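Local coordinates for beta-hexosaminidase LpqI (Mycobacterium tuberculosis H37Rv, PDB 6GFV), which cleaves terminal beta-1,4-linked N-acetylglucosamine from peptidoglycan fragments and so takes part in peptidoglycan recycling, at residues 24-29 with 306-311; 240-245 with 274-279; 264-269 with 334-339; 284-289 with 297-302; 314-317 with 322-325. All blocks are in the same frame, centred on the assembly; numbering follows the deposited sequence.

Overall arrangement
The five contacts sample the layers of one (beta/alpha) barrel. Interactions 1 and 4 lie closest together, centres about 7 Å apart, because strands 26-29 and 297-299 are neighbours in the sheet; Leu25 O meets Ala297 N at 2.9 Å. Interaction 4 also adjoins interaction 2, with centres about 10 Å apart, through Ser241 O and Thr289 OG1. Interaction 3 runs through the barrel interior and carries Asp268, the probable nucleophile; the side chain of Ser241 in interaction 2 comes within about 6 Å of it, that of Thr289 in interaction 4 within about 8 Å. Interaction 5, at the surface, joins the helices used by interactions 1 and 3.

Interaction 1 (24-29 with 306-311); sequences QLLVVG and PAVLDR
Leu26 and Leu309 meet through single methyl groups, their side chains reaching across the gap between a barrel strand and an outer helix and passing at a slant. The closest approach is 3.9 Å, from Leu26 CD1 to Leu309 CD2. The other branch of the same strand leucine serves a second partner: Leu26 CD2 lies 4.4 Å from Val308 CG1, a looser contact. One forked side chain is thus shared between two consecutive residues of the helix. The two helix residues arrive differently. Val308 points its side chain at the strand, whereas Leu309 leaves the helix at its flank and only its CD2 methyl reaches Leu26. In Leu26 the CG stands opposite the carbonyl carbon (chi1 -45°), which carries both methyls out from the strand. The backbones remain well apart, with 9.4 Å between Leu26 CA and Leu309 CA, and the interface is wholly apolar.

This is plain core packing between the sheet and helix layers of the barrel, away from the probable substrate-binding residues. Leu309 also leans on Arg19, Leu22 and Ala23 of helix 18-23, while Val308 is pressed against Val282, Ser283 and Val286 of helix 282-292 and against Trp299. Helix 305-317 therefore sits between helices 18-23 and 282-292, covering strand 26-29 and its parallel neighbour, strand 297-299.

Interaction 2 (240-245 with 274-279); sequences ASLSKA and AAISDR
Two short pieces of backbone, a 3-10 turn that leads into helix 244-252 and the small helix 274-277, approach no closer than 9.2 Å between Leu242 CA and Ile276 CA, so side chains alone bridge the gap. Leu242 and Ile276 extend toward each other and meet tip to tip, with Leu242 CD1 at 4.1 Å from Ile276 CD1. The isoleucine reaches this point through its longer branch: CG1 is opposite the carbonyl carbon (chi1 -63°), and a further bend at chi2 (-52°) brings CD1 round to the leucine. That same methyl also lies beside a polar atom, Ser241 OG, at 4.2 Å. The hydroxyl is not left to this apolar neighbour, for it is hydrogen-bonded to His228 ND1, and the other ring nitrogen of His228, NE2, bonds to Asp269 O.

In the barrel of glycoside hydrolase family 3 the catalytic residues sit at the C-terminal ends of the strands. Residues 274-279 lie at that end, after strand 265-267 and the probable nucleophile Asp268. Ser241 comes close to it, while the rest of 240-245 turns back toward the start of helix 244-252. The side chain of Ser241 is about 6 Å from that of Asp268, so this packing lies just behind the active site. Backbone bonds shape each piece, Ser243 N to Ala240 O at 3.0 Å in the turn and Asp278 N to Ala274 O at 2.9 Å around the short helix. Ser243 is then the N-cap of helix 244-252, its OG bonded to Ala246 N.

Interaction 3 (264-269 with 334-339); sequences PVFSDD and ATMKGP
Met336 lays its sulfur against both Pro264 and Phe266, and is the one side chain of 334-339 to touch 264-269. The SD atom is 3.9 Å from Pro264 CB, and the neighbouring ring carbon CG takes part in the same contact. It is equally close, 3.9 Å, to Phe266 CZ. Measured to the ring centroid of Phe266, SD stands at 5.1 Å and 68° off the ring normal, an oblique Met-aromatic contact. The thioether gets there because its chain runs extended from the helix, with CG opposite the backbone N (chi1 172°), and bends only at the last torsion, where chi3 is 82°.

At the far end of the strand segment lies Asp268, the nucleophile by similarity. The approach of Asp269 N to Asp268 OD1, 2.6 Å, is so short that its exact geometry is doubtful. Ser267 OG donates to Asp268 O at 2.9 Å.

The contact thus belongs to the opposite, N-terminal end of the barrel. Inside, Phe266 packs edge-to-face with Phe132 and against Val178, while Met336 also touches Leu176 of strand 176-182. The last turn of helix 323-337 lies across this end, and Lys337 NZ bonds to Gln24 OE1 and Gly46 O near the starts of strands 26-29 and 47-50.

Interaction 4 (284-289 with 297-302); sequences EAVLRT and ALWVTT
Val286 and Ala297 join a helix to the strand that follows it, an alpha-to-beta step of the (beta/alpha) barrel, in which a helix hands over to the next strand. Helix 284-289 runs roughly antiparallel to strand 297-299, at 148° between their directions, and the axes approach to 8.8 Å.

The apolar contacts centre on the small side chain of Ala297, which lets the helix come near: Val286 CA and Ala297 CA are 5.9 Å apart. Ala297 CB receives two methyls, Thr289 CG2 at 3.7 Å and Val286 CG1 at 4.0 Å, one helical turn apart along the helix. Thr289 offers carbon to the strand because its methyl sits between the backbone N and carbonyl carbon, while OG1 turns the other way (chi1 -161°) and bonds to Ser241 O.

The aromatic contact uses the other valine branch. Val286 CG2 lies 3.8 Å from Trp299 CZ3, on the benzo part of the indole, and the two side chains pass at about a right angle. Val286 also touches Leu312 of helix 305-317, on the outer side of the barrel wall.

Polar bonding is directed to neighbours. Ala297 and Trp299 form backbone bonds with strand 26-29, at Leu25, Val27 and Gly29, in parallel pairing. Within the barrel wall, Leu298 N is hydrogen-bonded to Ser267 OG, one residue before the probable nucleophile Asp268. The indole itself is tethered away from the helix, where Trp299 NE1 bonds to Glu304 OE1.

Interaction 5 (314-317 with 322-325); sequences QALR and PMSA
A loose apolar contact at the protein surface, far from the probable substrate-binding residues, joins Leu316 in the last turn of helix 305-317 to Pro322 and Met323 at the start of helix 323-337. Leu316 carries most of it. Its CD2 methyl settles against the backbone of the second helix, 4.3 Å from Met323 N and 4.4 Å from Pro322 C. The other branch makes the contact between side chains, with Leu316 CD1 at 4.4 Å from Met323 CE. Met323 begins extended from the backbone N (chi1 -176°), then turns at both following torsions, and its terminal methyl comes round to the leucine in this way. The CB of Pro322 is directed away from the helix before it, and its contact is through the carbonyl carbon.

Backbone bonds organise both ends of the link. Ala325 N bonds to Pro322 O at 3.0 Å, opening the new helix with the proline at its N-cap, while Ala315 is hydrogen-bonded to Leu321 across the turn. Helix 18-23 lies against both: Leu22 touches Leu316, and Lys21 touches Met323. With no strand between its two helices, the arrangement is a short-loop helix-loop-helix connection, by which the chain leaves the barrel's alternation of strand and helix.

Interaction 1 (24-29 with 306-311)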
# COMPACT_ATOMS: atom_id res chain seq x y z
N GLN A 24 -8.44 11.69 4.65
CA GLN A 24 -8.64 10.68 3.60
C GLN A 24 -7.35 10.01 3.15
O GLN A 24 -7.40 8.94 2.55
CB GLN A 24 -9.30 11.29 2.37
CG GLN A 24 -10.80 11.48 2.49
CD GLN A 24 -11.51 10.17 2.71
OE1 GLN A 24 -11.35 9.24 1.93
NE2 GLN A 24 -12.30 10.09 3.78
N LEU A 25 -6.21 10.63 3.41
CA LEU A 25 -4.94 10.15 2.88
C LEU A 25 -4.18 9.28 3.89
O LEU A 25 -3.05 8.86 3.63
CB LEU A 25 -4.06 11.32 2.43
CG LEU A 25 -4.69 12.33 1.46
CD1 LEU A 25 -3.69 13.41 1.06
CD2 LEU A 25 -5.26 11.65 0.22
N LEU A 26 -4.83 8.98 5.01
CA LEU A 26 -4.20 8.22 6.08
C LEU A 26 -4.81 6.83 6.25
O LEU A 26 -6.03 6.68 6.26
CB LEU A 26 -4.30 8.98 7.41
CG LEU A 26 -3.99 10.48 7.46
CD1 LEU A 26 -4.23 10.97 8.85
CD2 LEU A 26 -2.57 10.79 7.03
N VAL A 27 -3.95 5.82 6.38
CA VAL A 27 -4.38 4.45 6.66
C VAL A 27 -3.64 3.90 7.88
O VAL A 27 -2.41 3.82 7.87
CB VAL A 27 -4.15 3.51 5.45
CG1 VAL A 27 -4.39 2.06 5.84
CG2 VAL A 27 -5.05 3.90 4.28
N VAL A 28 -4.36 3.56 8.95
CA VAL A 28 -3.72 3.20 10.21
C VAL A 28 -4.08 1.82 10.78
O VAL A 28 -5.24 1.38 10.73
CB VAL A 28 -4.00 4.25 11.30
CG1 VAL A 28 -3.34 5.58 10.93
CG2 VAL A 28 -5.49 4.43 11.53
N GLY A 29 -3.07 1.16 11.32
CA GLY A 29 -3.27 -0.11 12.01
C GLY A 29 -4.09 0.07 13.27
O GLY A 29 -3.99 1.11 13.93
N PRO A 306 -4.22 12.46 15.87
CA PRO A 306 -4.47 13.88 16.14
C PRO A 306 -3.26 14.80 15.92
O PRO A 306 -3.42 15.88 15.39
CB PRO A 306 -4.89 13.89 17.62
CG PRO A 306 -4.42 12.58 18.17
CD PRO A 306 -4.56 11.62 17.04
N ALA A 307 -2.07 14.35 16.32
CA ALA A 307 -0.85 15.14 16.11
C ALA A 307 -0.51 15.29 14.63
O ALA A 307 -0.10 16.36 14.19
CB ALA A 307 0.30 14.53 16.86
N VAL A 308 -0.66 14.20 13.88
CA VAL A 308 -0.32 14.16 12.47
C VAL A 308 -1.18 15.14 11.68
O VAL A 308 -0.66 15.89 10.86
CB VAL A 308 -0.48 12.73 11.90
CG1 VAL A 308 -0.44 12.73 10.38
CG2 VAL A 308 0.58 11.82 12.46
N LEU A 309 -2.48 15.15 11.96
CA LEU A 309 -3.41 16.05 11.29
C LEU A 309 -3.17 17.50 11.66
O LEU A 309 -3.40 18.39 10.86
CB LEU A 309 -4.86 15.70 11.62
CG LEU A 309 -5.50 14.43 11.05
CD1 LEU A 309 -6.85 14.17 11.71
CD2 LEU A 309 -5.64 14.52 9.54
N ASP A 310 -2.74 17.74 12.89
CA ASP A 310 -2.38 19.10 13.28
C ASP A 310 -1.19 19.58 12.47
O ASP A 310 -1.23 20.68 11.92
CB ASP A 310 -2.08 19.17 14.77
CG ASP A 310 -3.35 19.20 15.64
OD1 ASP A 310 -4.46 19.41 15.10
OD2 ASP A 310 -3.23 19.02 16.86
N ARG A 311 -0.15 18.75 12.39
CA ARG A 311 1.07 19.09 11.64
C ARG A 311 0.80 19.29 10.15
O ARG A 311 1.36 20.19 9.52
CB ARG A 311 2.13 18.01 11.84
CG ARG A 311 3.43 18.26 11.09
CD ARG A 311 4.16 19.45 11.68
NE ARG A 311 5.41 19.74 10.99
CZ ARG A 311 5.53 20.61 9.98
NH1 ARG A 311 4.47 21.26 9.52
NH2 ARG A 311 6.70 20.82 9.42

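Interaction 2 (240-245 with 274-279)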
# COMPACT_ATOMS: atom_id res chain seq x y z
N ALA A 240 13.26 5.95 -0.70
CA ALA A 240 12.39 6.19 -1.86
C ALA A 240 10.98 6.68 -1.49
O ALA A 240 10.41 7.53 -2.17
CB ALA A 240 12.30 4.93 -2.70
N SER A 241 10.44 6.16 -0.39
CA SER A 241 9.08 6.48 0.06
C SER A 241 8.95 7.95 0.45
O SER A 241 7.86 8.49 0.51
CB SER A 241 8.67 5.58 1.24
OG SER A 241 9.60 5.67 2.30
N LEU A 242 10.09 8.58 0.73
CA LEU A 242 10.12 9.97 1.13
C LEU A 242 10.78 10.85 0.06
O LEU A 242 11.12 12.01 0.31
CB LEU A 242 10.86 10.12 2.45
CG LEU A 242 10.33 9.32 3.64
CD1 LEU A 242 10.92 9.89 4.90
CD2 LEU A 242 8.82 9.35 3.70
N SER A 243 10.95 10.29 -1.13
CA SER A 243 11.70 10.93 -2.20
C SER A 243 10.83 11.23 -3.42
O SER A 243 10.35 10.32 -4.09
CB SER A 243 12.89 10.04 -2.59
OG SER A 243 13.42 10.37 -3.86
N LYS A 244 10.63 12.51 -3.70
CA LYS A 244 9.86 12.95 -4.86
C LYS A 244 10.48 12.49 -6.18
O LYS A 244 9.76 12.25 -7.14
CB LYS A 244 9.74 14.47 -4.85
CG LYS A 244 8.78 15.03 -5.87
CD LYS A 244 8.55 16.50 -5.64
CE LYS A 244 7.37 16.99 -6.42
NZ LYS A 244 7.24 18.46 -6.36
N ALA A 245 11.80 12.38 -6.22
CA ALA A 245 12.48 11.90 -7.42
C ALA A 245 12.06 10.46 -7.73
O ALA A 245 11.78 10.13 -8.88
CB ALA A 245 13.99 12.00 -7.27
N ALA A 274 12.35 0.85 11.45
CA ALA A 274 13.49 1.65 11.88
C ALA A 274 14.15 2.45 10.76
O ALA A 274 14.79 3.46 11.03
CB ALA A 274 14.53 0.76 12.53
N ALA A 275 13.99 2.02 9.52
CA ALA A 275 14.59 2.75 8.40
C ALA A 275 14.03 4.17 8.33
O ALA A 275 14.68 5.09 7.83
CB ALA A 275 14.37 2.02 7.09
N ILE A 276 12.81 4.34 8.84
CA ILE A 276 12.18 5.64 8.94
C ILE A 276 12.28 6.20 10.36
O ILE A 276 12.66 7.35 10.55
CB ILE A 276 10.70 5.58 8.52
CG1 ILE A 276 10.57 5.16 7.06
CG2 ILE A 276 10.03 6.92 8.73
CD1 ILE A 276 11.43 5.99 6.10
N SER A 277 11.94 5.37 11.35
CA SER A 277 11.79 5.87 12.71
C SER A 277 13.14 6.17 13.39
O SER A 277 13.17 6.83 14.43
CB SER A 277 10.97 4.88 13.57
OG SER A 277 11.46 3.55 13.49
N ASP A 278 14.24 5.72 12.81
CA ASP A 278 15.56 6.12 13.30
C ASP A 278 15.84 7.58 13.01
O ASP A 278 16.64 8.21 13.70
CB ASP A 278 16.67 5.27 12.68
CG ASP A 278 16.80 3.92 13.32
OD1 ASP A 278 16.10 3.66 14.32
OD2 ASP A 278 17.62 3.11 12.83
N ARG A 279 15.18 8.13 11.99
CA ARG A 279 15.50 9.48 11.54
C ARG A 279 14.30 10.43 11.65
O ARG A 279 14.50 11.64 11.79
CB ARG A 279 16.03 9.44 10.10
CG ARG A 279 16.51 10.77 9.53
CD ARG A 279 17.32 10.59 8.22
NE ARG A 279 17.89 9.25 8.05
CZ ARG A 279 18.04 8.64 6.87
NH1 ARG A 279 17.64 9.24 5.76
NH2 ARG A 279 18.56 7.42 6.80

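Interaction 3 (264-269 with 334-339)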
# COMPACT_ATOMS: atom_id res chain seq x y z
N PRO A 264 -3.10 4.68 -7.39
CA PRO A 264 -2.77 5.01 -6.00
C PRO A 264 -1.37 4.51 -5.57
O PRO A 264 -1.02 3.36 -5.81
CB PRO A 264 -3.88 4.30 -5.20
CG PRO A 264 -4.16 3.07 -6.02
CD PRO A 264 -4.00 3.50 -7.47
N VAL A 265 -0.61 5.40 -4.95
CA VAL A 265 0.73 5.10 -4.44
C VAL A 265 0.78 5.12 -2.90
O VAL A 265 0.38 6.09 -2.27
CB VAL A 265 1.77 6.12 -4.98
CG1 VAL A 265 3.12 5.85 -4.36
CG2 VAL A 265 1.86 6.05 -6.49
N PHE A 266 1.29 4.03 -2.32
CA PHE A 266 1.35 3.86 -0.86
C PHE A 266 2.78 3.92 -0.33
O PHE A 266 3.65 3.29 -0.89
CB PHE A 266 0.78 2.49 -0.44
CG PHE A 266 -0.64 2.24 -0.83
CD1 PHE A 266 -0.99 1.98 -2.14
CD2 PHE A 266 -1.63 2.15 0.14
CE1 PHE A 266 -2.31 1.70 -2.48
CE2 PHE A 266 -2.94 1.87 -0.20
CZ PHE A 266 -3.28 1.65 -1.50
N SER A 267 3.00 4.61 0.78
CA SER A 267 4.24 4.41 1.53
C SER A 267 4.23 3.04 2.19
O SER A 267 3.16 2.48 2.47
CB SER A 267 4.46 5.50 2.59
OG SER A 267 3.69 5.29 3.76
N ASP A 268 5.42 2.48 2.43
CA ASP A 268 5.56 1.37 3.37
C ASP A 268 5.34 1.91 4.79
O ASP A 268 5.25 3.12 4.98
CB ASP A 268 6.94 0.69 3.22
CG ASP A 268 6.99 -0.72 3.82
OD1 ASP A 268 6.05 -1.11 4.54
OD2 ASP A 268 7.98 -1.43 3.57
N ASP A 269 5.23 1.01 5.77
CA ASP A 269 4.92 1.36 7.16
C ASP A 269 5.89 2.37 7.78
O ASP A 269 7.06 2.07 7.97
CB ASP A 269 4.88 0.07 8.01
CG ASP A 269 4.87 0.34 9.53
OD1 ASP A 269 4.28 1.34 9.98
OD2 ASP A 269 5.44 -0.47 10.28
N ALA A 334 -10.51 8.44 -4.10
CA ALA A 334 -11.92 8.25 -4.43
C ALA A 334 -12.09 7.23 -5.56
O ALA A 334 -12.96 6.36 -5.49
CB ALA A 334 -12.58 9.58 -4.81
N THR A 335 -11.25 7.34 -6.58
CA THR A 335 -11.28 6.46 -7.74
C THR A 335 -10.98 5.04 -7.31
O THR A 335 -11.62 4.10 -7.75
CB THR A 335 -10.24 6.91 -8.83
OG1 THR A 335 -10.51 8.24 -9.27
CG2 THR A 335 -10.26 6.00 -10.03
N MET A 336 -10.00 4.89 -6.43
CA MET A 336 -9.64 3.60 -5.85
C MET A 336 -10.82 2.99 -5.08
O MET A 336 -11.11 1.81 -5.24
CB MET A 336 -8.42 3.75 -4.92
CG MET A 336 -8.06 2.51 -4.12
SD MET A 336 -6.72 2.77 -2.94
CE MET A 336 -7.62 3.50 -1.57
N LYS A 337 -11.49 3.80 -4.28
CA LYS A 337 -12.57 3.30 -3.42
C LYS A 337 -13.82 2.95 -4.20
O LYS A 337 -14.55 2.06 -3.82
CB LYS A 337 -12.90 4.31 -2.32
CG LYS A 337 -11.92 4.29 -1.16
CD LYS A 337 -12.20 5.39 -0.18
CE LYS A 337 -11.34 5.26 1.06
NZ LYS A 337 -11.78 6.18 2.10
N GLY A 338 -14.07 3.65 -5.30
CA GLY A 338 -15.24 3.38 -6.11
C GLY A 338 -16.51 4.00 -5.55
O GLY A 338 -16.50 4.61 -4.49
N PRO A 339 -17.62 3.85 -6.27
CA PRO A 339 -18.80 4.61 -5.87
C PRO A 339 -19.53 3.99 -4.70
O PRO A 339 -19.38 2.79 -4.43
CB PRO A 339 -19.67 4.61 -7.13
CG PRO A 339 -19.29 3.37 -7.85
CD PRO A 339 -17.85 3.03 -7.47

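Interaction 4 (284-289 with 297-302)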
# COMPACT_ATOMS: atom_id res chain seq x y z
N GLU A 284 6.26 13.89 11.03
CA GLU A 284 7.21 14.41 10.05
C GLU A 284 7.36 13.45 8.87
O GLU A 284 7.56 13.87 7.73
CB GLU A 284 8.57 14.67 10.68
CG GLU A 284 8.57 15.79 11.74
CD GLU A 284 8.17 17.16 11.20
OE1 GLU A 284 8.40 17.45 10.00
OE2 GLU A 284 7.62 17.97 11.98
N ALA A 285 7.26 12.15 9.15
CA ALA A 285 7.37 11.16 8.10
C ALA A 285 6.16 11.23 7.17
O ALA A 285 6.30 11.15 5.95
CB ALA A 285 7.51 9.78 8.69
N VAL A 286 4.97 11.41 7.75
CA VAL A 286 3.75 11.52 6.98
C VAL A 286 3.82 12.73 6.05
O VAL A 286 3.50 12.62 4.86
CB VAL A 286 2.50 11.61 7.89
CG1 VAL A 286 1.27 12.05 7.10
CG2 VAL A 286 2.25 10.28 8.57
N LEU A 287 4.25 13.87 6.58
CA LEU A 287 4.41 15.08 5.77
C LEU A 287 5.36 14.84 4.58
O LEU A 287 5.06 15.23 3.48
CB LEU A 287 4.92 16.24 6.64
CG LEU A 287 5.20 17.59 5.95
CD1 LEU A 287 4.03 18.06 5.12
CD2 LEU A 287 5.57 18.66 6.97
N ARG A 288 6.49 14.20 4.84
CA ARG A 288 7.47 13.93 3.80
C ARG A 288 6.92 13.06 2.68
O ARG A 288 7.16 13.34 1.51
CB ARG A 288 8.71 13.26 4.40
CG ARG A 288 9.65 14.21 5.11
CD ARG A 288 10.46 15.05 4.14
NE ARG A 288 11.21 14.23 3.18
CZ ARG A 288 12.45 13.80 3.37
NH1 ARG A 288 13.12 14.11 4.48
NH2 ARG A 288 13.04 13.07 2.44
N THR A 289 6.19 12.00 3.03
CA THR A 289 5.75 11.06 2.01
C THR A 289 4.66 11.69 1.14
O THR A 289 4.63 11.49 -0.05
CB THR A 289 5.28 9.70 2.62
OG1 THR A 289 5.28 8.69 1.60
CG2 THR A 289 3.90 9.80 3.28
N ALA A 297 -0.53 7.58 3.17
CA ALA A 297 0.48 7.46 4.21
C ALA A 297 0.05 6.38 5.21
O ALA A 297 -0.97 6.52 5.88
CB ALA A 297 0.69 8.77 4.91
N LEU A 298 0.85 5.34 5.32
CA LEU A 298 0.52 4.13 6.05
C LEU A 298 1.39 3.94 7.29
O LEU A 298 2.61 4.09 7.21
CB LEU A 298 0.67 2.93 5.13
CG LEU A 298 0.49 1.53 5.71
CD1 LEU A 298 -0.98 1.24 5.93
CD2 LEU A 298 1.11 0.49 4.81
N TRP A 299 0.77 3.62 8.42
CA TRP A 299 1.49 3.17 9.61
C TRP A 299 0.56 2.36 10.53
O TRP A 299 -0.63 2.23 10.26
CB TRP A 299 2.17 4.34 10.36
CG TRP A 299 1.34 5.28 11.21
CD1 TRP A 299 1.26 5.29 12.58
CD2 TRP A 299 0.53 6.38 10.77
NE1 TRP A 299 0.44 6.31 13.01
CE2 TRP A 299 -0.03 6.99 11.92
CE3 TRP A 299 0.20 6.90 9.52
CZ2 TRP A 299 -0.88 8.09 11.85
CZ3 TRP A 299 -0.66 7.98 9.45
CH2 TRP A 299 -1.18 8.57 10.61
N VAL A 300 1.10 1.79 11.60
CA VAL A 300 0.43 0.66 12.26
C VAL A 300 -0.23 0.92 13.61
O VAL A 300 -0.62 -0.02 14.28
CB VAL A 300 1.42 -0.52 12.45
CG1 VAL A 300 1.97 -0.96 11.11
CG2 VAL A 300 2.54 -0.15 13.42
N THR A 301 -0.38 2.18 14.00
CA THR A 301 -1.02 2.53 15.26
C THR A 301 -1.89 3.76 15.08
O THR A 301 -1.64 4.56 14.18
CB THR A 301 -0.00 2.82 16.39
OG1 THR A 301 0.96 3.77 15.92
CG2 THR A 301 0.72 1.57 16.84
N THR A 302 -2.88 3.94 15.95
CA THR A 302 -3.81 5.05 15.82
C THR A 302 -3.44 6.29 16.64
O THR A 302 -3.91 7.38 16.35
CB THR A 302 -5.25 4.65 16.25
OG1 THR A 302 -5.24 4.22 17.62
CG2 THR A 302 -5.78 3.54 15.39

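Interaction 5 (314-317 with 322-325)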
# COMPACT_ATOMS: atom_id res chain seq x y z
N GLN A 314 -0.84 22.58 9.63
CA GLN A 314 0.23 23.58 9.69
C GLN A 314 0.94 23.73 8.35
O GLN A 314 1.16 24.84 7.88
CB GLN A 314 1.25 23.23 10.76
CG GLN A 314 0.75 23.31 12.17
CD GLN A 314 1.75 22.76 13.16
OE1 GLN A 314 2.92 22.60 12.85
NE2 GLN A 314 1.28 22.46 14.37
N ALA A 315 1.28 22.59 7.74
CA ALA A 315 1.99 22.59 6.48
C ALA A 315 1.18 23.27 5.38
O ALA A 315 1.72 23.91 4.50
CB ALA A 315 2.34 21.17 6.08
N LEU A 316 -0.14 23.14 5.46
CA LEU A 316 -1.02 23.76 4.48
C LEU A 316 -0.99 25.27 4.60
O LEU A 316 -0.95 25.97 3.60
CB LEU A 316 -2.45 23.24 4.63
CG LEU A 316 -2.80 21.93 3.93
CD1 LEU A 316 -4.23 21.51 4.26
CD2 LEU A 316 -2.62 22.07 2.45
N ARG A 317 -0.98 25.78 5.83
CA ARG A 317 -1.02 27.22 6.06
C ARG A 317 0.34 27.89 5.84
O ARG A 317 0.41 29.07 5.51
CB ARG A 317 -1.54 27.53 7.46
CG ARG A 317 -3.02 27.21 7.65
CD ARG A 317 -3.55 27.68 8.99
NE ARG A 317 -2.88 27.04 10.12
CZ ARG A 317 -3.28 25.92 10.69
NH1 ARG A 317 -4.36 25.30 10.24
NH2 ARG A 317 -2.61 25.41 11.72
N PRO A 322 1.12 22.18 -0.90
CA PRO A 322 0.08 22.92 -1.62
C PRO A 322 -1.23 22.13 -1.75
O PRO A 322 -1.20 20.90 -1.85
CB PRO A 322 0.71 23.17 -2.99
CG PRO A 322 1.63 22.01 -3.18
CD PRO A 322 2.12 21.60 -1.82
N MET A 323 -2.36 22.82 -1.75
CA MET A 323 -3.66 22.16 -1.76
C MET A 323 -3.87 21.37 -3.04
O MET A 323 -4.53 20.33 -3.02
CB MET A 323 -4.78 23.17 -1.57
CG MET A 323 -6.17 22.54 -1.46
SD MET A 323 -6.47 21.76 0.14
CE MET A 323 -6.79 23.20 1.15
N SER A 324 -3.31 21.84 -4.15
CA SER A 324 -3.37 21.10 -5.41
C SER A 324 -2.82 19.68 -5.25
O SER A 324 -3.33 18.74 -5.86
CB SER A 324 -2.60 21.84 -6.50
OG SER A 324 -1.22 21.93 -6.19
N ALA A 325 -1.82 19.51 -4.41
CA ALA A 325 -1.24 18.20 -4.19
C ALA A 325 -2.17 17.29 -3.36
O ALA A 325 -2.32 16.11 -3.66
CB ALA A 325 0.12 18.33 -3.53